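Local coordinates for protein lipase (Streptomyces rimosus, PDB 5MAL) that hydrolyses triacylglycerols and other carboxylic esters, preferring medium-length acyl chains, and also cleaves long-chain acyl-CoA thioesters, as a secreted serine esterase of the GDSL family, at residues 205-208 against 213-216; 201-206 against 222-227. One frame throughout, in Å; residues are numbered along the deposited sequence.

Interaction 1: 205-208 against 213-216; sequences HSVT and NSYH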
loop_
_atom_site.group_PDB
_atom_site.type_symbol
_atom_site.label_atom_id
_atom_site.label_comp_id
_atom_site.label_asym_id
_atom_site.label_seq_id
_atom_site.Cartn_x
_atom_site.Cartn_y
_atom_site.Cartn_z
ATOM N N HIS A 205 8.319 -5.015 -8.185
ATOM C CA HIS A 205 9.762 -4.941 -8.342
ATOM C C HIS A 205 10.399 -5.809 -7.280
ATOM O O HIS A 205 9.937 -5.839 -6.142
ATOM C CB HIS A 205 10.277 -3.505 -8.196
ATOM C CG HIS A 205 9.815 -2.577 -9.271
ATOM N ND1 HIS A 205 10.420 -2.510 -10.510
ATOM C CD2 HIS A 205 8.816 -1.663 -9.290
ATOM C CE1 HIS A 205 9.801 -1.606 -11.249
ATOM N NE2 HIS A 205 8.835 -1.067 -10.527
ATOM N N SER A 206 11.465 -6.504 -7.642
ATOM C CA SER A 206 12.252 -7.176 -6.634
ATOM C C SER A 206 13.137 -6.122 -5.985
ATOM O O SER A 206 12.862 -4.929 -6.070
ATOM C CB SER A 206 13.091 -8.295 -7.239
ATOM O OG SER A 206 13.706 -9.053 -6.207
ATOM N N VAL A 207 14.202 -6.562 -5.333
ATOM C CA VAL A 207 15.224 -5.641 -4.903
ATOM C C VAL A 207 15.899 -5.096 -6.139
ATOM O O VAL A 207 16.583 -5.828 -6.850
ATOM C CB VAL A 207 16.242 -6.325 -4.012
ATOM C CG1 VAL A 207 17.199 -5.299 -3.456
ATOM C CG2 VAL A 207 15.518 -7.030 -2.908
ATOM N N THR A 208 15.715 -3.810 -6.396
ATOM C CA THR A 208 16.062 -3.283 -7.715
ATOM C C THR A 208 16.628 -1.872 -7.643
ATOM O O THR A 208 16.880 -1.342 -6.552
ATOM C CB THR A 208 14.823 -3.296 -8.646
ATOM O OG1 THR A 208 15.225 -3.030 -9.995
ATOM C CG2 THR A 208 13.809 -2.249 -8.208
ATOM N N ASN A 213 12.278 1.749 -5.620
ATOM C CA ASN A 213 11.276 0.940 -6.315
ATOM C C ASN A 213 11.114 -0.469 -5.772
ATOM O O ASN A 213 10.110 -1.133 -6.038
ATOM C CB ASN A 213 11.612 0.869 -7.801
ATOM C CG ASN A 213 11.270 2.147 -8.520
ATOM O OD1 ASN A 213 10.823 3.115 -7.893
ATOM N ND2 ASN A 213 11.480 2.171 -9.831
ATOM N N SER A 214 12.106 -0.924 -5.015
ATOM C CA SER A 214 12.147 -2.297 -4.563
ATOM C C SER A 214 10.878 -2.668 -3.796
ATOM O O SER A 214 10.440 -1.910 -2.957
ATOM C CB SER A 214 13.388 -2.520 -3.690
ATOM O OG SER A 214 14.560 -2.014 -4.318
ATOM N N TYR A 215 10.286 -3.807 -4.148
ATOM C CA TYR A 215 9.086 -4.370 -3.509
ATOM C C TYR A 215 7.818 -3.565 -3.753
ATOM O O TYR A 215 6.772 -3.845 -3.171
ATOM C CB TYR A 215 9.298 -4.543 -2.008
ATOM C CG TYR A 215 10.356 -5.566 -1.727
ATOM C CD1 TYR A 215 10.095 -6.915 -1.917
ATOM C CD2 TYR A 215 11.626 -5.185 -1.318
ATOM C CE1 TYR A 215 11.061 -7.865 -1.684
ATOM C CE2 TYR A 215 12.610 -6.133 -1.085
ATOM C CZ TYR A 215 12.318 -7.472 -1.275
ATOM O OH TYR A 215 13.272 -8.436 -1.035
ATOM N N HIS A 216 7.895 -2.575 -4.624
ATOM C CA HIS A 216 6.693 -1.833 -4.963
ATOM C C HIS A 216 6.075 -2.360 -6.241
ATOM O O HIS A 216 6.748 -3.016 -7.025
ATOM C CB HIS A 216 7.017 -0.360 -5.093
ATOM C CG HIS A 216 7.241 0.288 -3.773
ATOM N ND1 HIS A 216 8.428 0.180 -3.084
ATOM C CD2 HIS A 216 6.394 0.967 -2.966
ATOM C CE1 HIS A 216 8.317 0.808 -1.926
ATOM N NE2 HIS A 216 7.092 1.291 -1.831
#

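Interaction 2: 201-206 against 222-227; sequences APWLHS and QSKGYL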
loop_
_atom_site.group_PDB
_atom_site.type_symbol
_atom_site.label_atom_id
_atom_site.label_comp_id
_atom_site.label_asym_id
_atom_site.label_seq_id
_atom_site.Cartn_x
_atom_site.Cartn_y
_atom_site.Cartn_z
ATOM N N ALA A 201 5.776 -14.214 -13.113
ATOM C CA ALA A 201 5.053 -13.102 -13.716
ATOM C C ALA A 201 4.942 -11.922 -12.751
ATOM O O ALA A 201 3.833 -11.429 -12.512
ATOM C CB ALA A 201 3.663 -13.557 -14.143
ATOM N N PRO A 202 6.083 -11.460 -12.211
ATOM C CA PRO A 202 6.012 -10.495 -11.111
ATOM C C PRO A 202 5.352 -9.181 -11.520
ATOM O O PRO A 202 5.617 -8.647 -12.602
ATOM C CB PRO A 202 7.482 -10.285 -10.730
ATOM C CG PRO A 202 8.236 -10.568 -12.004
ATOM C CD PRO A 202 7.477 -11.716 -12.621
ATOM N N TRP A 203 4.460 -8.710 -10.650
ATOM C CA TRP A 203 3.882 -7.378 -10.741
ATOM C C TRP A 203 4.442 -6.493 -9.651
ATOM O O TRP A 203 3.893 -5.427 -9.365
ATOM C CB TRP A 203 2.369 -7.420 -10.606
ATOM C CG TRP A 203 1.681 -7.865 -11.830
ATOM C CD1 TRP A 203 2.246 -8.112 -13.064
ATOM C CD2 TRP A 203 0.285 -8.111 -11.967
ATOM N NE1 TRP A 203 1.272 -8.507 -13.946
ATOM C CE2 TRP A 203 0.060 -8.512 -13.301
ATOM C CE3 TRP A 203 -0.799 -8.036 -11.090
ATOM C CZ2 TRP A 203 -1.210 -8.839 -13.774
ATOM C CZ3 TRP A 203 -2.063 -8.369 -11.562
ATOM C CH2 TRP A 203 -2.255 -8.764 -12.887
ATOM N N LEU A 204 5.499 -6.983 -9.013
ATOM C CA LEU A 204 6.246 -6.224 -8.025
ATOM C C LEU A 204 7.666 -6.126 -8.494
ATOM O O LEU A 204 8.175 -7.062 -9.111
ATOM C CB LEU A 204 6.231 -6.908 -6.661
ATOM C CG LEU A 204 4.864 -7.162 -6.048
ATOM C CD1 LEU A 204 5.010 -8.196 -4.933
ATOM C CD2 LEU A 204 4.332 -5.849 -5.525
ATOM N N HIS A 205 8.319 -5.015 -8.185
ATOM C CA HIS A 205 9.762 -4.941 -8.342
ATOM C C HIS A 205 10.399 -5.809 -7.280
ATOM O O HIS A 205 9.937 -5.839 -6.142
ATOM C CB HIS A 205 10.277 -3.505 -8.196
ATOM C CG HIS A 205 9.815 -2.577 -9.271
ATOM N ND1 HIS A 205 10.420 -2.510 -10.510
ATOM C CD2 HIS A 205 8.816 -1.663 -9.290
ATOM C CE1 HIS A 205 9.801 -1.606 -11.249
ATOM N NE2 HIS A 205 8.835 -1.067 -10.527
ATOM N N SER A 206 11.465 -6.504 -7.642
ATOM C CA SER A 206 12.252 -7.176 -6.634
ATOM C C SER A 206 13.137 -6.122 -5.985
ATOM O O SER A 206 12.862 -4.929 -6.070
ATOM C CB SER A 206 13.091 -8.295 -7.239
ATOM O OG SER A 206 13.706 -9.053 -6.207
ATOM N N GLN A 222 0.235 -1.834 -10.702
ATOM C CA GLN A 222 -0.709 -0.793 -10.346
ATOM C C GLN A 222 -1.974 -0.911 -11.181
ATOM O O GLN A 222 -3.079 -0.787 -10.663
ATOM C CB GLN A 222 -0.081 0.584 -10.518
ATOM C CG GLN A 222 0.909 0.948 -9.425
ATOM C CD GLN A 222 0.217 1.199 -8.088
ATOM O OE1 GLN A 222 -0.995 1.438 -8.037
ATOM N NE2 GLN A 222 0.986 1.145 -7.005
ATOM N N SER A 223 -1.804 -1.162 -12.474
ATOM C CA SER A 223 -2.920 -1.113 -13.408
ATOM C C SER A 223 -3.793 -2.358 -13.339
ATOM O O SER A 223 -5.000 -2.284 -13.563
ATOM C CB SER A 223 -2.407 -0.907 -14.839
ATOM O OG SER A 223 -1.662 -2.018 -15.290
ATOM N N LYS A 224 -3.203 -3.502 -12.998
ATOM C CA LYS A 224 -3.992 -4.730 -12.943
ATOM C C LYS A 224 -3.994 -5.430 -11.608
ATOM O O LYS A 224 -4.743 -6.385 -11.412
ATOM C CB LYS A 224 -3.519 -5.698 -13.994
ATOM C CG LYS A 224 -4.064 -5.345 -15.332
ATOM C CD LYS A 224 -3.011 -5.634 -16.322
ATOM C CE LYS A 224 -2.724 -7.117 -16.401
ATOM N NZ LYS A 224 -1.881 -7.471 -17.578
ATOM N N GLY A 225 -3.141 -4.975 -10.700
ATOM C CA GLY A 225 -3.159 -5.497 -9.351
ATOM C C GLY A 225 -4.008 -4.573 -8.500
ATOM O O GLY A 225 -5.089 -4.952 -8.055
ATOM N N TYR A 226 -3.544 -3.345 -8.292
ATOM C CA TYR A 226 -4.276 -2.428 -7.422
ATOM C C TYR A 226 -5.543 -1.841 -8.010
ATOM O O TYR A 226 -6.584 -1.871 -7.365
ATOM C CB TYR A 226 -3.375 -1.277 -6.972
ATOM C CG TYR A 226 -2.680 -1.625 -5.706
ATOM C CD1 TYR A 226 -1.465 -2.302 -5.727
ATOM C CD2 TYR A 226 -3.249 -1.313 -4.468
ATOM C CE1 TYR A 226 -0.827 -2.644 -4.546
ATOM C CE2 TYR A 226 -2.633 -1.659 -3.296
ATOM C CZ TYR A 226 -1.420 -2.322 -3.341
ATOM O OH TYR A 226 -0.805 -2.656 -2.173
ATOM N N LEU A 227 -5.456 -1.296 -9.215
ATOM C CA LEU A 227 -6.596 -0.569 -9.774
ATOM C C LEU A 227 -7.857 -1.435 -9.871
ATOM O O LEU A 227 -8.933 -0.968 -9.524
ATOM C CB LEU A 227 -6.236 0.013 -11.141
ATOM C CG LEU A 227 -7.428 0.609 -11.896
ATOM C CD1 LEU A 227 -8.009 1.802 -11.158
ATOM C CD2 LEU A 227 -7.020 0.985 -13.321
#

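Interaction 1: 205-208 against 213-216
Backbone bonds tie His205 to the turn that carries the catalytic histidine. His205 N donates to His216 O, 2.8 Å away and nearly straight at 169°, while the N of Tyr215 returns a bond to the O of His205, approaching from above the carbonyl plane. The same Tyr215 N makes a weak second bond to Ser206 O. Across the contact, Ser214 adds a side-chain bond: its OG, brought within bonding distance by lying beside its own backbone N (chi1 -49°), accepts from Thr208 N at 3.0 Å and is also bonded to Val211 O.

Nonpolar contacts accompany these bonds. Asn213 CB sits over one face of the His205 imidazole, a CH-pi contact 4.2 Å from the centroid, and touches Thr208 CG2. Val207 lies alongside Tyr215, its CG2 3.5 Å from the ring's CE2.

Residues 213-216 form a type II beta turn closed by His216 N to Asn213 O. Within it, His216 ND1 donates to Ser214 O, 2.9 Å away and 25° out of the imidazole plane, and NE2 bonds to Ser10 OG. A main-chain carbonyl thus holds the imidazole where a triad would use an acid, the mark of a Ser/His catalytic dyad in an SGNH hydrolase.

Interaction 2: 201-206 against 222-227
Trp203 lays the benzene end of its indole against Lys224 and Gly225, packing a loop residue on a helix in the SGNH-hydrolase fold. The loop leads from helix 189-192 toward the active-site histidine, and the partner is the last helix, 219-232. Both the tryptophan and the glycine are buried, whereas Lys224 is exposed, so the contact runs from the interior out to the surface.

Apolar contacts between side chains come first. The indole and the lysine chain cross at about a right angle, and the lysine touches the ring system at two levels: CB meets CH2 of Trp203 at 3.5 Å, and farther out CE comes equally near CZ2. Bends at chi2 (143°) and chi3 (66°) fold the aliphatic chain so that both carbons reach the same six-membered ring.

Contacts with the helix backbone form the second group. The O of Lys224 approaches CZ3 of Trp203 to 3.3 Å, and the N of Gly225 lies 3.7 Å from that same carbon. With only the glycine backbone here, the indole packs directly on the main chain. This is also where the helix widens: a pi-type turn spans 222-226, with Leu227 N bonded to Gln222 O at 2.8 Å.

Each partner has further neighbours outside the two segments. The Trp203 ring stacks with His195, and its backbone is hydrogen-bonded to His195 and Thr218; Gly225 O accepts a bond from Thr191 OG1. On the benzene ring of the indole, CE3 of Trp203 stands 3.9 Å from CA of Gly225.

Both interactions start from the same run of chain, sharing His205 and Ser206, and their centres are 11 Å apart. Residues 201-208 come first, 213-216 follow in the same loop after helix 189-192, and 222-227 lie on helix 219-232. Leu204, next to Trp203 in the chain, packs against the turn of interaction 1: its CD2 lies 3.9 Å from Tyr215 O and its CB equally near His216 O. Within 201-208, Trp203 meets helix 219-232 and residues 205-208 meet the turn bearing His216. Interaction 1 includes His216 of the catalytic site, whereas interaction 2 is structural packing, with the Trp203 side chain about 10 Å from that of His216.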